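Local coordinates for RNA-binding protein RO60 (Deinococcus radiodurans, PDB 2NVO), which binds several small RNAs that accumulate during recovery from ultraviolet irradiation and contributes to the cell's resistance to that radiation, at residues D100-K111 / H138-G148; V295-T303 / V340-A350. All coordinates share one frame; numbering follows the deposited sequence.

Interaction 1: D100-K111 / H138-G148; sequences DPALLVLALIAK and HFLAFADALGG
Phe142 carries its ring on a CG anti to the carbonyl carbon (chi1 -73°), while Leu104 swings its CG anti to the backbone N, and the two side chains meet nearly at right angles. Both belong to the TROVE domain, a horseshoe of HEAT-like helical repeats, where the axes of the helical segments 100-111 and 138-143 approach to 8.6 Å and cross at -47°. The Phe142 ring is a knob in a hole formed by Asp100, Leu103, Leu104 and Ala107. Leu104 CB lies 3.8 Å from the centroid of that ring, almost on its normal, a CH-pi contact over the face, to which the flat aromatic ring is well suited. Ala107 suits the crossing because its lone methyl fits between two aromatic residues: its CB is 3.8 Å from Phe142 CB, and its CA touches Phe139 CE1 at 3.6 Å. Leu126 of helix 116-129 also touches Phe139, joining a third helix to the packing. Near the start of helix 100-112, the Asp100 carboxylate stands across the His138 ring edge, their planes 84° apart, with OD2 3.1 Å from His138 CE1. At the other end, Lys111 lays its aliphatic chain against Ala143 and Leu146, and bends at chi2 and chi3 bring its NZ, also hydrogen-bonded to Thr153 OG1, to the backbone beyond: NZ donates to Gly148 O at 2.9 Å and, weakly, to Gly147 O at 3.2 Å.

Interaction 2: V295-T303 / V340-A350; sequences VQAVIERLT and VPRVVDALEEA
Val343 enters a hole formed by Val295, Val298, Ile299 and Leu302. Its CG1 stands anti to the backbone N (chi1 171°) and meets Leu302 CD1 at 3.9 Å, while CG2 faces Val295 and Ile299. Leu302 passes Val343 at about a right angle and also lays CD1 3.9 Å from Leu347 CD2. Beta-branched valines and isoleucine, with leucines, suit this buried strip because they fill it from both helices; Ala346, with a single methyl, lets Ile299 CG2 come within 3.9 Å of its CB. These are helices 292-302 and 341-354 of the TROVE domain, running side by side with their segments' axes 9.2 Å apart and only 8° from parallel. Helices 271-283 and 315-326 extend the packing through Leu347 and Val343. Arg342 bends at chi3 and spreads its guanidinium over Ile299, whose CD1 lies over one face, 3.6 Å from NH1; the long aliphatic stem lets this charge stay at the exposed margin. Thr303, the first residue past helix 292-302, holds OG1 between its backbone N and carbonyl carbon (chi1 57°), from where it donates to Ile299 O at 2.9 Å. That rotation turns CG2 toward helix 341-354, 3.5 Å from Ala346 O and beside the extended Glu349. A water donates to both Thr303 O and Glu349 OE2, bridging the turn after helix 292-302 to helix 341-354.

Overall arrangement
Interaction 1 is complete in the chain before interaction 2 begins, and both belong to the TROVE domain. Their centres are 44 Å apart, on opposite sides of the centre of the chain, and their nearest atoms are about 27 Å apart. Helix 116-129 lies between the paired helices of interaction 1 along the chain, and helices 305-310 and 315-326 between those of interaction 2; one pair crosses at a marked angle and the other runs nearly parallel. They thus belong to well-separated parts of the horseshoe that the VWFA-like domain closes into a ring. Residues 138-148 also fall in the region that probably binds RNA, whereas neither contact lies at the metal site.

Interaction 1: D100-K111 / H138-G148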
loop_
_atom_site.group_PDB
_atom_site.type_symbol
_atom_site.label_atom_id
_atom_site.label_comp_id
_atom_site.label_asym_id
_atom_site.label_seq_id
_atom_site.Cartn_x
_atom_site.Cartn_y
_atom_site.Cartn_z
ATOM N N ASP A 100 5.062 -6.789 6.960
ATOM C CA ASP A 100 4.668 -7.538 8.166
ATOM C C ASP A 100 4.802 -9.061 8.080
ATOM O O ASP A 100 5.434 -9.672 8.941
ATOM C CB ASP A 100 3.226 -7.202 8.582
ATOM C CG ASP A 100 3.006 -5.729 8.836
ATOM O OD1 ASP A 100 3.682 -4.882 8.212
ATOM O OD2 ASP A 100 2.122 -5.417 9.658
ATOM N N PRO A 101 4.169 -9.688 7.065
ATOM C CA PRO A 101 4.188 -11.156 6.997
ATOM C C PRO A 101 5.607 -11.719 6.816
ATOM O O PRO A 101 5.906 -12.783 7.363
ATOM C CB PRO A 101 3.339 -11.472 5.758
ATOM C CG PRO A 101 2.433 -10.282 5.604
ATOM C CD PRO A 101 3.266 -9.099 6.059
ATOM N N ALA A 102 6.437 -11.029 6.044
ATOM C CA ALA A 102 7.811 -11.468 5.807
ATOM C C ALA A 102 8.656 -11.295 7.066
ATOM O O ALA A 102 9.537 -12.115 7.354
ATOM C CB ALA A 102 8.425 -10.706 4.640
ATOM N N LEU A 103 8.378 -10.233 7.818
ATOM C CA LEU A 103 9.036 -10.001 9.096
ATOM C C LEU A 103 8.684 -11.083 10.112
ATOM O O LEU A 103 9.555 -11.551 10.842
ATOM C CB LEU A 103 8.669 -8.624 9.643
ATOM C CG LEU A 103 9.204 -7.473 8.792
ATOM C CD1 LEU A 103 8.682 -6.132 9.292
ATOM C CD2 LEU A 103 10.726 -7.500 8.799
ATOM N N LEU A 104 7.413 -11.488 10.131
ATOM C CA LEU A 104 6.922 -12.508 11.054
ATOM C C LEU A 104 7.527 -13.853 10.724
ATOM O O LEU A 104 7.999 -14.558 11.603
ATOM C CB LEU A 104 5.396 -12.616 10.979
ATOM C CG LEU A 104 4.750 -13.847 11.623
ATOM C CD1 LEU A 104 5.161 -13.973 13.098
ATOM C CD2 LEU A 104 3.227 -13.827 11.505
ATOM N N VAL A 105 7.502 -14.207 9.447
ATOM C CA VAL A 105 8.074 -15.466 8.998
ATOM C C VAL A 105 9.563 -15.528 9.314
ATOM O O VAL A 105 10.059 -16.541 9.804
ATOM C CB VAL A 105 7.842 -15.677 7.496
ATOM C CG1 VAL A 105 8.676 -16.833 7.002
ATOM C CG2 VAL A 105 6.357 -15.946 7.228
ATOM N N LEU A 106 10.262 -14.430 9.049
ATOM C CA LEU A 106 11.688 -14.330 9.331
ATOM C C LEU A 106 11.977 -14.529 10.811
ATOM O O LEU A 106 12.911 -15.250 11.172
ATOM C CB LEU A 106 12.265 -12.993 8.856
ATOM C CG LEU A 106 13.800 -12.977 8.777
ATOM C CD1 LEU A 106 14.323 -13.775 7.578
ATOM C CD2 LEU A 106 14.338 -11.557 8.723
ATOM N N ALA A 107 11.178 -13.895 11.667
ATOM C CA ALA A 107 11.294 -14.110 13.097
ATOM C C ALA A 107 11.129 -15.580 13.454
ATOM O O ALA A 107 11.909 -16.112 14.245
ATOM C CB ALA A 107 10.288 -13.253 13.866
ATOM N N LEU A 108 10.120 -16.236 12.884
ATOM C CA LEU A 108 9.840 -17.637 13.203
ATOM C C LEU A 108 11.033 -18.531 12.870
ATOM O O LEU A 108 11.438 -19.371 13.673
ATOM C CB LEU A 108 8.598 -18.150 12.461
ATOM C CG LEU A 108 7.217 -17.657 12.888
ATOM C CD1 LEU A 108 6.165 -18.004 11.829
ATOM C CD2 LEU A 108 6.835 -18.245 14.242
ATOM N N ILE A 109 11.573 -18.359 11.672
ATOM C CA ILE A 109 12.746 -19.108 11.254
ATOM C C ILE A 109 13.930 -18.793 12.177
ATOM O O ILE A 109 14.508 -19.690 12.797
ATOM C CB ILE A 109 13.123 -18.787 9.799
ATOM C CG1 ILE A 109 11.944 -19.056 8.859
ATOM C CG2 ILE A 109 14.352 -19.599 9.377
ATOM C CD1 ILE A 109 12.193 -18.581 7.428
ATOM N N ALA A 110 14.262 -17.514 12.286
ATOM C CA ALA A 110 15.394 -17.070 13.085
ATOM C C ALA A 110 15.321 -17.564 14.524
ATOM O O ALA A 110 16.346 -17.915 15.112
ATOM C CB ALA A 110 15.512 -15.544 13.053
ATOM N N LYS A 111 14.116 -17.602 15.085
ATOM C CA LYS A 111 13.958 -17.892 16.506
ATOM C C LYS A 111 13.640 -19.349 16.807
ATOM O O LYS A 111 13.981 -19.839 17.874
ATOM C CB LYS A 111 12.882 -17.007 17.139
ATOM C CG LYS A 111 13.161 -15.513 17.077
ATOM C CD LYS A 111 14.346 -15.103 17.927
ATOM C CE LYS A 111 14.113 -15.392 19.402
ATOM N NZ LYS A 111 15.054 -14.639 20.283
ATOM N N HIS A 138 9.484 -3.820 14.592
ATOM C CA HIS A 138 8.320 -4.661 14.346
ATOM C C HIS A 138 8.753 -6.122 14.346
ATOM O O HIS A 138 8.085 -6.992 14.900
ATOM C CB HIS A 138 7.684 -4.270 13.010
ATOM C CG HIS A 138 6.291 -4.785 12.826
ATOM N ND1 HIS A 138 5.646 -4.753 11.609
ATOM C CD2 HIS A 138 5.429 -5.359 13.695
ATOM C CE1 HIS A 138 4.439 -5.278 11.739
ATOM N NE2 HIS A 138 4.283 -5.653 12.997
ATOM N N PHE A 139 9.897 -6.388 13.727
ATOM C CA PHE A 139 10.460 -7.728 13.725
ATOM C C PHE A 139 10.698 -8.199 15.163
ATOM O O PHE A 139 10.376 -9.323 15.515
ATOM C CB PHE A 139 11.763 -7.739 12.913
ATOM C CG PHE A 139 12.632 -8.922 13.187
ATOM C CD1 PHE A 139 12.528 -10.060 12.417
ATOM C CD2 PHE A 139 13.544 -8.897 14.230
ATOM C CE1 PHE A 139 13.326 -11.152 12.671
ATOM C CE2 PHE A 139 14.339 -9.980 14.493
ATOM C CZ PHE A 139 14.230 -11.115 13.713
ATOM N N LEU A 140 11.247 -7.319 15.993
ATOM C CA LEU A 140 11.509 -7.625 17.402
ATOM C C LEU A 140 10.232 -7.914 18.203
ATOM O O LEU A 140 10.229 -8.755 19.103
ATOM C CB LEU A 140 12.288 -6.479 18.053
ATOM C CG LEU A 140 13.731 -6.292 17.568
ATOM C CD1 LEU A 140 14.365 -5.098 18.246
ATOM C CD2 LEU A 140 14.547 -7.577 17.799
ATOM N N ALA A 141 9.154 -7.208 17.889
ATOM C CA ALA A 141 7.856 -7.498 18.499
ATOM C C ALA A 141 7.381 -8.913 18.151
ATOM O O ALA A 141 6.754 -9.571 18.970
ATOM C CB ALA A 141 6.819 -6.470 18.081
ATOM N N PHE A 142 7.683 -9.382 16.938
ATOM C CA PHE A 142 7.353 -10.758 16.546
ATOM C C PHE A 142 8.281 -11.768 17.232
ATOM O O PHE A 142 7.846 -12.827 17.689
ATOM C CB PHE A 142 7.463 -10.954 15.027
ATOM C CG PHE A 142 6.363 -10.300 14.232
ATOM C CD1 PHE A 142 5.024 -10.520 14.545
ATOM C CD2 PHE A 142 6.670 -9.489 13.144
ATOM C CE1 PHE A 142 4.011 -9.920 13.798
ATOM C CE2 PHE A 142 5.655 -8.881 12.394
ATOM C CZ PHE A 142 4.337 -9.099 12.719
ATOM N N ALA A 143 9.568 -11.437 17.287
ATOM C CA ALA A 143 10.574 -12.355 17.819
ATOM C C ALA A 143 10.503 -12.526 19.338
ATOM O O ALA A 143 10.836 -13.590 19.859
ATOM C CB ALA A 143 11.977 -11.907 17.402
ATOM N N ASP A 144 10.077 -11.487 20.053
ATOM C CA ASP A 144 10.157 -11.531 21.508
ATOM C C ASP A 144 9.190 -12.547 22.105
ATOM O O ASP A 144 9.270 -12.868 23.286
ATOM C CB ASP A 144 10.051 -10.141 22.170
ATOM C CG ASP A 144 8.640 -9.537 22.123
ATOM O OD1 ASP A 144 7.645 -10.269 21.915
ATOM O OD2 ASP A 144 8.538 -8.303 22.321
ATOM N N ALA A 145 8.303 -13.075 21.270
ATOM C CA ALA A 145 7.377 -14.108 21.711
ATOM C C ALA A 145 7.855 -15.497 21.318
ATOM O O ALA A 145 7.081 -16.448 21.356
ATOM C CB ALA A 145 5.995 -13.852 21.141
ATOM N N LEU A 146 9.128 -15.619 20.952
ATOM C CA LEU A 146 9.637 -16.878 20.423
ATOM C C LEU A 146 10.941 -17.322 21.091
ATOM O O LEU A 146 11.406 -18.443 20.867
ATOM C CB LEU A 146 9.853 -16.778 18.907
ATOM C CG LEU A 146 8.728 -16.245 18.017
ATOM C CD1 LEU A 146 9.206 -16.134 16.578
ATOM C CD2 LEU A 146 7.497 -17.115 18.102
ATOM N N GLY A 147 11.537 -16.452 21.899
ATOM C CA GLY A 147 12.789 -16.790 22.552
ATOM C C GLY A 147 13.498 -15.596 23.157
ATOM O O GLY A 147 13.135 -14.450 22.884
ATOM N N GLY A 148 14.507 -15.873 23.983
ATOM C CA GLY A 148 15.289 -14.837 24.640
ATOM C C GLY A 148 16.523 -14.414 23.859
ATOM O O GLY A 148 16.692 -14.768 22.692
#

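Interaction 2: V295-T303 / V340-A350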
loop_
_atom_site.group_PDB
_atom_site.type_symbol
_atom_site.label_atom_id
_atom_site.label_comp_id
_atom_site.label_asym_id
_atom_site.label_seq_id
_atom_site.Cartn_x
_atom_site.Cartn_y
_atom_site.Cartn_z
ATOM N N VAL A 295 -0.094 28.439 -7.125
ATOM C CA VAL A 295 -1.103 27.649 -7.842
ATOM C C VAL A 295 -0.545 27.077 -9.156
ATOM O O VAL A 295 -0.641 25.870 -9.408
ATOM C CB VAL A 295 -2.361 28.480 -8.118
ATOM C CG1 VAL A 295 -3.226 27.830 -9.185
ATOM C CG2 VAL A 295 -3.163 28.674 -6.832
ATOM N N GLN A 296 0.071 27.929 -9.980
ATOM C CA GLN A 296 0.612 27.440 -11.243
ATOM C C GLN A 296 1.726 26.445 -11.004
ATOM O O GLN A 296 1.844 25.439 -11.705
ATOM C CB GLN A 296 1.124 28.578 -12.149
ATOM C CG GLN A 296 1.366 28.092 -13.587
ATOM C CD GLN A 296 0.113 27.514 -14.232
ATOM O OE1 GLN A 296 0.176 26.518 -14.958
ATOM N NE2 GLN A 296 -1.035 28.125 -13.954
ATOM N N ALA A 297 2.546 26.718 -10.005
ATOM C CA ALA A 297 3.662 25.834 -9.712
ATOM C C ALA A 297 3.138 24.471 -9.257
ATOM O O ALA A 297 3.699 23.432 -9.600
ATOM C CB ALA A 297 4.563 26.446 -8.642
ATOM N N VAL A 298 2.060 24.473 -8.474
ATOM C CA VAL A 298 1.464 23.181 -8.086
ATOM C C VAL A 298 0.913 22.457 -9.320
ATOM O O VAL A 298 1.214 21.291 -9.544
ATOM C CB VAL A 298 0.390 23.352 -6.988
ATOM C CG1 VAL A 298 -0.420 22.048 -6.782
ATOM C CG2 VAL A 298 1.052 23.765 -5.676
ATOM N N ILE A 299 0.136 23.158 -10.139
ATOM C CA ILE A 299 -0.397 22.562 -11.363
ATOM C C ILE A 299 0.690 21.915 -12.215
ATOM O O ILE A 299 0.523 20.796 -12.689
ATOM C CB ILE A 299 -1.207 23.571 -12.184
ATOM C CG1 ILE A 299 -2.489 23.933 -11.422
ATOM C CG2 ILE A 299 -1.558 23.015 -13.582
ATOM C CD1 ILE A 299 -3.191 25.159 -11.986
ATOM N N GLU A 300 1.809 22.615 -12.403
ATOM C CA GLU A 300 2.904 22.077 -13.212
ATOM C C GLU A 300 3.497 20.790 -12.633
ATOM O O GLU A 300 3.854 19.872 -13.366
ATOM C CB GLU A 300 4.009 23.131 -13.419
ATOM C CG GLU A 300 3.548 24.352 -14.204
ATOM C CD GLU A 300 2.984 23.996 -15.575
ATOM O OE1 GLU A 300 3.446 23.000 -16.168
ATOM O OE2 GLU A 300 2.077 24.706 -16.065
ATOM N N ARG A 301 3.621 20.720 -11.322
ATOM C CA ARG A 301 4.124 19.496 -10.713
ATOM C C ARG A 301 3.120 18.339 -10.828
ATOM O O ARG A 301 3.506 17.205 -11.064
ATOM C CB ARG A 301 4.488 19.748 -9.253
ATOM C CG ARG A 301 5.499 20.871 -9.088
ATOM C CD ARG A 301 5.693 21.210 -7.637
ATOM N NE ARG A 301 6.120 20.027 -6.900
ATOM C CZ ARG A 301 6.605 20.059 -5.667
ATOM N NH1 ARG A 301 6.739 21.221 -5.037
ATOM N NH2 ARG A 301 6.961 18.934 -5.070
ATOM N N LEU A 302 1.837 18.649 -10.663
ATOM C CA LEU A 302 0.784 17.637 -10.647
ATOM C C LEU A 302 0.602 16.974 -12.005
ATOM O O LEU A 302 0.142 15.834 -12.095
ATOM C CB LEU A 302 -0.541 18.273 -10.220
ATOM C CG LEU A 302 -0.617 18.698 -8.758
ATOM C CD1 LEU A 302 -1.957 19.355 -8.468
ATOM C CD2 LEU A 302 -0.385 17.473 -7.886
ATOM N N THR A 303 0.947 17.699 -13.065
ATOM C CA THR A 303 0.735 17.212 -14.420
ATOM C C THR A 303 2.049 16.969 -15.157
ATOM O O THR A 303 2.059 16.827 -16.369
ATOM C CB THR A 303 -0.104 18.192 -15.250
ATOM O OG1 THR A 303 0.539 19.475 -15.278
ATOM C CG2 THR A 303 -1.512 18.340 -14.665
ATOM N N VAL A 340 -8.695 25.272 -4.632
ATOM C CA VAL A 340 -8.525 26.035 -5.862
ATOM C C VAL A 340 -8.994 25.218 -7.050
ATOM O O VAL A 340 -8.450 24.155 -7.313
ATOM C CB VAL A 340 -7.044 26.391 -6.107
ATOM C CG1 VAL A 340 -6.916 27.140 -7.413
ATOM C CG2 VAL A 340 -6.485 27.197 -4.947
ATOM N N PRO A 341 -9.993 25.724 -7.787
ATOM C CA PRO A 341 -10.625 24.975 -8.878
ATOM C C PRO A 341 -9.639 24.460 -9.919
ATOM O O PRO A 341 -9.713 23.294 -10.298
ATOM C CB PRO A 341 -11.571 26.002 -9.499
ATOM C CG PRO A 341 -11.923 26.898 -8.358
ATOM C CD PRO A 341 -10.646 27.024 -7.568
ATOM N N ARG A 342 -8.717 25.303 -10.372
ATOM C CA ARG A 342 -7.801 24.867 -11.423
ATOM C C ARG A 342 -6.825 23.791 -10.931
ATOM O O ARG A 342 -6.231 23.082 -11.736
ATOM C CB ARG A 342 -7.072 26.069 -12.057
ATOM C CG ARG A 342 -7.932 26.826 -13.074
ATOM C CD ARG A 342 -7.254 28.095 -13.620
ATOM N NE ARG A 342 -6.100 27.763 -14.441
ATOM C CZ ARG A 342 -4.843 27.884 -14.042
ATOM N NH1 ARG A 342 -4.579 28.359 -12.835
ATOM N NH2 ARG A 342 -3.853 27.545 -14.858
ATOM N N VAL A 343 -6.654 23.674 -9.614
ATOM C CA VAL A 343 -5.843 22.591 -9.047
ATOM C C VAL A 343 -6.659 21.302 -9.093
ATOM O O VAL A 343 -6.162 20.255 -9.494
ATOM C CB VAL A 343 -5.384 22.882 -7.592
ATOM C CG1 VAL A 343 -4.731 21.666 -6.966
ATOM C CG2 VAL A 343 -4.405 24.072 -7.551
ATOM N N VAL A 344 -7.924 21.396 -8.688
ATOM C CA VAL A 344 -8.849 20.276 -8.859
ATOM C C VAL A 344 -8.838 19.808 -10.305
ATOM O O VAL A 344 -8.779 18.613 -10.583
ATOM C CB VAL A 344 -10.279 20.665 -8.462
ATOM C CG1 VAL A 344 -11.267 19.613 -8.965
ATOM C CG2 VAL A 344 -10.365 20.830 -6.956
ATOM N N ASP A 345 -8.867 20.769 -11.225
ATOM C CA ASP A 345 -8.804 20.483 -12.658
ATOM C C ASP A 345 -7.535 19.740 -13.047
ATOM O O ASP A 345 -7.563 18.837 -13.875
ATOM C CB ASP A 345 -8.847 21.778 -13.473
ATOM C CG ASP A 345 -10.252 22.291 -13.705
ATOM O OD1 ASP A 345 -11.221 21.517 -13.531
ATOM O OD2 ASP A 345 -10.380 23.479 -14.075
ATOM N N ALA A 346 -6.406 20.159 -12.491
ATOM C CA ALA A 346 -5.127 19.561 -12.862
ATOM C C ALA A 346 -5.072 18.110 -12.388
ATOM O O ALA A 346 -4.418 17.250 -12.993
ATOM C CB ALA A 346 -4.002 20.345 -12.255
ATOM N N LEU A 347 -5.732 17.858 -11.268
ATOM C CA LEU A 347 -5.814 16.502 -10.724
ATOM C C LEU A 347 -6.620 15.581 -11.642
ATOM O O LEU A 347 -6.347 14.381 -11.728
ATOM C CB LEU A 347 -6.358 16.537 -9.302
ATOM C CG LEU A 347 -5.359 17.138 -8.309
ATOM C CD1 LEU A 347 -6.054 17.459 -7.009
ATOM C CD2 LEU A 347 -4.198 16.199 -8.072
ATOM N N GLU A 348 -7.592 16.143 -12.348
ATOM C CA GLU A 348 -8.322 15.374 -13.346
ATOM C C GLU A 348 -7.409 15.017 -14.499
ATOM O O GLU A 348 -7.529 13.939 -15.077
ATOM C CB GLU A 348 -9.569 16.118 -13.833
ATOM C CG GLU A 348 -10.718 16.043 -12.845
ATOM C CD GLU A 348 -11.823 17.049 -13.117
ATOM O OE1 GLU A 348 -12.273 17.157 -14.276
ATOM O OE2 GLU A 348 -12.252 17.727 -12.158
ATOM N N GLU A 349 -6.478 15.914 -14.822
ATOM C CA GLU A 349 -5.502 15.640 -15.862
ATOM C C GLU A 349 -4.465 14.613 -15.415
ATOM O O GLU A 349 -4.081 13.748 -16.193
ATOM C CB GLU A 349 -4.798 16.936 -16.324
ATOM C CG GLU A 349 -3.846 16.703 -17.493
ATOM C CD GLU A 349 -3.128 17.972 -17.964
ATOM O OE1 GLU A 349 -3.625 19.078 -17.688
ATOM O OE2 GLU A 349 -2.069 17.848 -18.618
ATOM N N ALA A 350 -4.004 14.718 -14.167
ATOM C CA ALA A 350 -3.080 13.746 -13.603
ATOM C C ALA A 350 -3.677 12.333 -13.648
ATOM O O ALA A 350 -2.983 11.370 -13.954
ATOM C CB ALA A 350 -2.698 14.127 -12.172
HETATM O O HOH W 1 1.075 17.680 -19.025
#